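Local coordinates for vacuolar protein sorting-associated protein 29 (Entamoeba histolytica, PDB 5XCJ) that probably works in retromer-dependent protein transport as the metal-binding Vps29 subunit, built on a metallophosphatase fold, at residues D24-G29 against P148-L153; T161-T166 against V172-V177. The protein carries 1 engineered substitution. All blocks are in the same frame, centred on the assembly; numbering follows the deposited sequence.

Interaction 1: D24-G29 against P148-L153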
loop_
_atom_site.group_PDB
_atom_site.type_symbol
_atom_site.label_atom_id
_atom_site.label_comp_id
_atom_site.label_asym_id
_atom_site.label_seq_id
_atom_site.Cartn_x
_atom_site.Cartn_y
_atom_site.Cartn_z
ATOM N N ASP A 24 -9.822 6.711 -12.428
ATOM C CA ASP A 24 -11.106 7.404 -12.423
ATOM C C ASP A 24 -11.744 7.348 -11.036
ATOM O O ASP A 24 -12.309 8.327 -10.565
ATOM C CB ASP A 24 -12.061 6.788 -13.447
ATOM C CG ASP A 24 -11.614 7.018 -14.868
ATOM O OD1 ASP A 24 -10.690 7.815 -15.077
ATOM O OD2 ASP A 24 -12.188 6.396 -15.775
ATOM N N ARG A 25 -11.669 6.183 -10.403
ATOM C CA ARG A 25 -12.208 6.002 -9.063
ATOM C C ARG A 25 -11.484 6.824 -7.995
ATOM O O ARG A 25 -12.108 7.431 -7.138
ATOM C CB ARG A 25 -12.163 4.524 -8.679
ATOM C CG ARG A 25 -12.325 4.268 -7.195
ATOM C CD ARG A 25 -13.757 4.517 -6.768
ATOM N NE ARG A 25 -13.909 4.584 -5.321
ATOM C CZ ARG A 25 -13.564 5.624 -4.577
ATOM N NH1 ARG A 25 -13.029 6.700 -5.131
ATOM N NH2 ARG A 25 -13.750 5.588 -3.269
ATOM N N LEU A 26 -10.161 6.777 -8.035
ATOM C CA LEU A 26 -9.302 7.502 -7.107
ATOM C C LEU A 26 -9.394 9.027 -7.227
ATOM O O LEU A 26 -9.320 9.740 -6.241
ATOM C CB LEU A 26 -7.858 7.025 -7.237
ATOM C CG LEU A 26 -7.576 5.576 -6.838
ATOM C CD1 LEU A 26 -6.148 5.153 -7.136
ATOM C CD2 LEU A 26 -7.944 5.303 -5.397
ATOM N N ASN A 27 -9.576 9.501 -8.449
ATOM C CA ASN A 27 -9.660 10.932 -8.752
ATOM C C ASN A 27 -10.833 11.683 -8.116
ATOM O O ASN A 27 -10.736 12.880 -7.885
ATOM C CB ASN A 27 -9.580 11.184 -10.262
ATOM C CG ASN A 27 -8.151 11.333 -10.750
ATOM O OD1 ASN A 27 -7.331 11.969 -10.099
ATOM N ND2 ASN A 27 -7.848 10.743 -11.901
ATOM N N THR A 28 -11.953 11.009 -7.885
ATOM C CA THR A 28 -13.111 11.676 -7.286
ATOM C C THR A 28 -13.281 11.503 -5.776
ATOM O O THR A 28 -14.114 12.159 -5.167
ATOM C CB THR A 28 -14.421 11.236 -7.967
ATOM O OG1 THR A 28 -14.529 9.812 -7.910
ATOM C CG2 THR A 28 -14.446 11.685 -9.415
ATOM N N GLY A 29 -12.567 10.558 -5.196
ATOM C CA GLY A 29 -12.746 10.292 -3.793
ATOM C C GLY A 29 -12.289 11.416 -2.913
ATOM O O GLY A 29 -11.441 12.209 -3.296
ATOM N N PRO A 148 -3.538 -5.984 -10.810
ATOM C CA PRO A 148 -3.519 -4.627 -10.266
ATOM C C PRO A 148 -4.385 -4.581 -9.018
ATOM O O PRO A 148 -5.489 -5.106 -9.021
ATOM C CB PRO A 148 -4.140 -3.790 -11.382
ATOM C CG PRO A 148 -3.813 -4.546 -12.619
ATOM C CD PRO A 148 -3.878 -5.992 -12.243
ATOM N N SER A 149 -3.853 -3.989 -7.961
ATOM C CA SER A 149 -4.558 -3.902 -6.702
ATOM C C SER A 149 -4.219 -2.669 -5.888
ATOM O O SER A 149 -3.161 -2.081 -6.041
ATOM C CB SER A 149 -4.234 -5.135 -5.864
ATOM O OG SER A 149 -4.878 -6.270 -6.398
ATOM N N PHE A 150 -5.156 -2.287 -5.028
ATOM C CA PHE A 150 -4.992 -1.186 -4.086
ATOM C C PHE A 150 -6.002 -1.309 -2.944
ATOM O O PHE A 150 -6.932 -2.104 -3.012
ATOM C CB PHE A 150 -5.012 0.192 -4.748
ATOM C CG PHE A 150 -6.374 0.650 -5.161
ATOM C CD1 PHE A 150 -7.204 1.280 -4.258
ATOM C CD2 PHE A 150 -6.816 0.459 -6.454
ATOM C CE1 PHE A 150 -8.454 1.708 -4.639
ATOM C CE2 PHE A 150 -8.066 0.881 -6.838
ATOM C CZ PHE A 150 -8.885 1.505 -5.928
ATOM N N MET A 151 -5.797 -0.526 -1.898
ATOM C CA MET A 151 -6.678 -0.550 -0.742
ATOM C C MET A 151 -7.150 0.839 -0.357
ATOM O O MET A 151 -6.441 1.818 -0.542
ATOM C CB MET A 151 -5.945 -1.111 0.471
ATOM C CG MET A 151 -5.736 -2.607 0.516
ATOM S SD MET A 151 -4.873 -3.015 2.050
ATOM C CE MET A 151 -4.831 -4.799 1.957
ATOM N N LEU A 152 -8.361 0.906 0.177
ATOM C CA LEU A 152 -8.909 2.145 0.685
ATOM C C LEU A 152 -9.310 1.853 2.119
ATOM O O LEU A 152 -10.009 0.880 2.375
ATOM C CB LEU A 152 -10.117 2.603 -0.117
ATOM C CG LEU A 152 -9.795 3.299 -1.430
ATOM C CD1 LEU A 152 -11.074 3.716 -2.129
ATOM C CD2 LEU A 152 -8.893 4.493 -1.177
ATOM N N LEU A 153 -8.850 2.674 3.048
ATOM C CA LEU A 153 -9.174 2.467 4.449
ATOM C C LEU A 153 -10.101 3.541 4.965
ATOM O O LEU A 153 -9.893 4.721 4.721
ATOM C CB LEU A 153 -7.917 2.456 5.323
ATOM C CG LEU A 153 -6.681 1.664 4.909
ATOM C CD1 LEU A 153 -5.609 1.835 5.974
ATOM C CD2 LEU A 153 -7.006 0.199 4.684
#
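Leu26 and Phe150 make the apolar heart of this contact, where helix 20-28 lies on strand 149-156. Leu26 comes down from the helix and Phe150 up from the strand, so that the two pass alongside, and the CD2 methyl of Leu26 reaches the far end of the ring, 3.7 Å from Phe150 CE1 and 3.9 Å from Phe150 CZ, approaching it obliquely. Phe150 has its CG between the backbone N and the carbonyl carbon (chi1 75°), which directs the ring at the helix. The same Leu26 CD2 also lies 4.4 Å from CD2 of Leu152. Leu4, on strand 2-6, touches all three of these side chains and closes the cluster from the neighbouring strand, while Phe22 of the same helix meets the Phe150 ring edge-to-face.

The second kind of contact is between a charged group and a methyl. Arg25 bends at chi2 (72°) and lays one face of its guanidinium on Leu152, with Arg25 NH2 3.5 Å from Leu152 CD1, at the partly exposed margin of the interface.

The axes of helix 24-28 and strand 149-153 come within 11.8 Å and run 24° from parallel; side chains alone bridge the gap. This is helix-on-sheet packing in the layered alpha/beta core of the metallophosphatase fold.

Interaction 2: T161-T166 against V172-V177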
loop_
_atom_site.group_PDB
_atom_site.type_symbol
_atom_site.label_atom_id
_atom_site.label_comp_id
_atom_site.label_asym_id
_atom_site.label_seq_id
_atom_site.Cartn_x
_atom_site.Cartn_y
_atom_site.Cartn_z
ATOM N N THR A 161 -11.947 -0.086 8.520
ATOM C CA THR A 161 -12.577 -0.786 7.409
ATOM C C THR A 161 -11.641 -0.799 6.204
ATOM O O THR A 161 -11.110 0.234 5.836
ATOM C CB THR A 161 -13.925 -0.166 7.010
ATOM O OG1 THR A 161 -14.812 -0.169 8.133
ATOM C CG2 THR A 161 -14.547 -0.961 5.882
ATOM N N ILE A 162 -11.465 -1.965 5.609
ATOM C CA ILE A 162 -10.585 -2.113 4.468
ATOM C C ILE A 162 -11.341 -2.486 3.206
ATOM O O ILE A 162 -12.066 -3.468 3.180
ATOM C CB ILE A 162 -9.530 -3.214 4.714
ATOM C CG1 ILE A 162 -8.519 -2.771 5.766
ATOM C CG2 ILE A 162 -8.845 -3.600 3.418
ATOM C CD1 ILE A 162 -8.281 -3.798 6.847
ATOM N N TYR A 163 -11.162 -1.686 2.164
ATOM C CA TYR A 163 -11.785 -1.948 0.878
ATOM C C TYR A 163 -10.685 -2.439 -0.054
ATOM O O TYR A 163 -9.872 -1.647 -0.521
ATOM C CB TYR A 163 -12.404 -0.680 0.289
ATOM C CG TYR A 163 -13.564 -0.112 1.067
ATOM C CD1 TYR A 163 -14.858 -0.523 0.804
ATOM C CD2 TYR A 163 -13.368 0.850 2.040
ATOM C CE1 TYR A 163 -15.927 -0.006 1.502
ATOM C CE2 TYR A 163 -14.432 1.376 2.747
ATOM C CZ TYR A 163 -15.709 0.944 2.470
ATOM O OH TYR A 163 -16.777 1.455 3.161
ATOM N N GLU A 164 -10.654 -3.735 -0.313
ATOM C CA GLU A 164 -9.647 -4.329 -1.183
ATOM C C GLU A 164 -10.063 -4.293 -2.651
ATOM O O GLU A 164 -10.965 -5.013 -3.055
ATOM C CB GLU A 164 -9.383 -5.782 -0.788
ATOM C CG GLU A 164 -9.176 -6.045 0.691
ATOM C CD GLU A 164 -8.968 -7.525 0.975
ATOM O OE1 GLU A 164 -9.216 -8.337 0.073
ATOM O OE2 GLU A 164 -8.555 -7.871 2.095
ATOM N N TYR A 165 -9.393 -3.466 -3.447
ATOM C CA TYR A 165 -9.712 -3.366 -4.866
ATOM C C TYR A 165 -8.701 -4.109 -5.727
ATOM O O TYR A 165 -7.502 -3.919 -5.572
ATOM C CB TYR A 165 -9.780 -1.902 -5.322
ATOM C CG TYR A 165 -10.966 -1.139 -4.783
ATOM C CD1 TYR A 165 -12.184 -1.141 -5.446
ATOM C CD2 TYR A 165 -10.874 -0.428 -3.600
ATOM C CE1 TYR A 165 -13.270 -0.452 -4.949
ATOM C CE2 TYR A 165 -11.949 0.266 -3.097
ATOM C CZ TYR A 165 -13.149 0.247 -3.771
ATOM O OH TYR A 165 -14.222 0.937 -3.269
ATOM N N THR A 166 -9.201 -4.967 -6.609
ATOM C CA THR A 166 -8.362 -5.722 -7.528
ATOM C C THR A 166 -8.965 -5.728 -8.930
ATOM O O THR A 166 -10.173 -5.637 -9.091
ATOM C CB THR A 166 -8.149 -7.172 -7.065
ATOM O OG1 THR A 166 -9.406 -7.845 -6.966
ATOM C CG2 THR A 166 -7.444 -7.204 -5.721
ATOM N N VAL A 172 -13.261 -5.256 -12.368
ATOM C CA VAL A 172 -12.888 -4.844 -11.021
ATOM C C VAL A 172 -13.698 -5.569 -9.950
ATOM O O VAL A 172 -14.907 -5.719 -10.074
ATOM C CB VAL A 172 -13.038 -3.318 -10.859
ATOM C CG1 VAL A 172 -12.624 -2.847 -9.474
ATOM C CG2 VAL A 172 -12.230 -2.603 -11.925
ATOM N N LYS A 173 -13.006 -5.992 -8.901
ATOM C CA LYS A 173 -13.632 -6.674 -7.784
ATOM C C LYS A 173 -13.245 -5.965 -6.489
ATOM O O LYS A 173 -12.116 -5.519 -6.338
ATOM C CB LYS A 173 -13.207 -8.136 -7.738
ATOM C CG LYS A 173 -13.839 -9.000 -8.812
ATOM C CD LYS A 173 -15.236 -9.431 -8.414
ATOM C CE LYS A 173 -15.408 -10.934 -8.513
ATOM N NZ LYS A 173 -16.654 -11.401 -7.845
ATOM N N CYS A 174 -14.199 -5.838 -5.576
ATOM C CA CYS A 174 -13.937 -5.202 -4.293
ATOM C C CYS A 174 -14.472 -6.023 -3.120
ATOM O O CYS A 174 -15.576 -6.543 -3.177
ATOM C CB CYS A 174 -14.524 -3.795 -4.256
ATOM S SG CYS A 174 -14.261 -2.903 -2.709
ATOM N N GLU A 175 -13.670 -6.128 -2.068
ATOM C CA GLU A 175 -14.044 -6.855 -0.857
ATOM C C GLU A 175 -13.897 -5.945 0.357
ATOM O O GLU A 175 -12.946 -5.182 0.449
ATOM C CB GLU A 175 -13.197 -8.115 -0.683
ATOM C CG GLU A 175 -13.563 -8.914 0.555
ATOM C CD GLU A 175 -13.088 -10.342 0.518
ATOM O OE1 GLU A 175 -12.292 -10.694 -0.372
ATOM O OE2 GLU A 175 -13.509 -11.113 1.398
ATOM N N ARG A 176 -14.839 -6.045 1.284
ATOM C CA ARG A 176 -14.839 -5.225 2.486
ATOM C C ARG A 176 -14.479 -6.049 3.709
ATOM O O ARG A 176 -15.054 -7.105 3.947
ATOM C CB ARG A 176 -16.217 -4.592 2.697
ATOM C CG ARG A 176 -16.251 -3.457 3.706
ATOM C CD ARG A 176 -17.672 -2.966 3.931
ATOM N NE ARG A 176 -17.748 -1.816 4.824
ATOM C CZ ARG A 176 -18.407 -1.813 5.978
ATOM N NH1 ARG A 176 -19.017 -2.912 6.390
ATOM N NH2 ARG A 176 -18.422 -0.736 6.738
ATOM N N VAL A 177 -13.511 -5.558 4.470
ATOM C CA VAL A 177 -13.068 -6.219 5.685
ATOM C C VAL A 177 -13.302 -5.260 6.838
ATOM O O VAL A 177 -12.865 -4.120 6.797
ATOM C CB VAL A 177 -11.581 -6.606 5.614
ATOM C CG1 VAL A 177 -11.176 -7.377 6.859
ATOM C CG2 VAL A 177 -11.308 -7.423 4.365
HETATM O O HOH W 1 -11.407 -7.321 -4.071
HETATM O O HOH W 2 -9.488 -10.609 0.961
#
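Cys174 and Tyr165 face each other across an antiparallel beta hairpin, strands 159-168 and 171-179, the latter at the edge of its sheet within the chain. The thiol fits against the flat of the ring: Cys174 SG stands over one face of Tyr165, 3.6 Å from the ring centroid and 21° off the normal. With SG anti to the backbone N (chi1 -180°), the same sulfur also reaches the edge of the Tyr163 ring, filling the dip between the two tyrosines. At the Tyr165 edge, the methyl CG1 of Val172 packs near the ring plane.

Further along this face, Arg176 stretches out alongside Tyr163, and the Thr161 CG2 methyl lies 3.5 Å from Arg176 NE. The polar ends look elsewhere: Tyr163 OH is hydrogen-bonded to Glu154, and Arg176 forms a salt bridge with Asp178.

On the other face, Val177 CG2 fits against the Glu164 carboxylate, 3.6 Å from Glu164 OE2, which is hydrogen-bonded to Thr121. The Glu164 and Glu175 chains run abreast with carboxylate planes 56° apart, bringing two like charges close together, Glu164 OE1 3.9 Å from Glu175 OE1.

Six backbone hydrogen bonds join the pairs Ile162-Val177, Glu164-Glu175 and Thr166-Lys173. A water bridges the two glutamates from one side, probably easing their repulsion: it donates to Glu164 OE1 at 2.5 Å and to Glu175 OE1 at 3.1 Å.

In the fold
Interactions 1 and 2 both involve the same six-stranded sheet, their centres about 10 Å apart. Strand 149-156 carries the sheet side of interaction 1 and neighbours strand 159-168 of interaction 2; the two are probably joined by backbone hydrogen bonds, such as Tyr163 N to Leu152 O at 2.8 Å. Phe150 and Tyr165 bring their rings together across this junction, so the aromatic packing runs from one contact into the other. Interaction 1 is mostly buried and rests on largely apolar packing of a helix against the sheet. Interaction 2, at the surface, relies on main-chain pairing and mixes charged, polar and water-mediated contacts with its apolar ones.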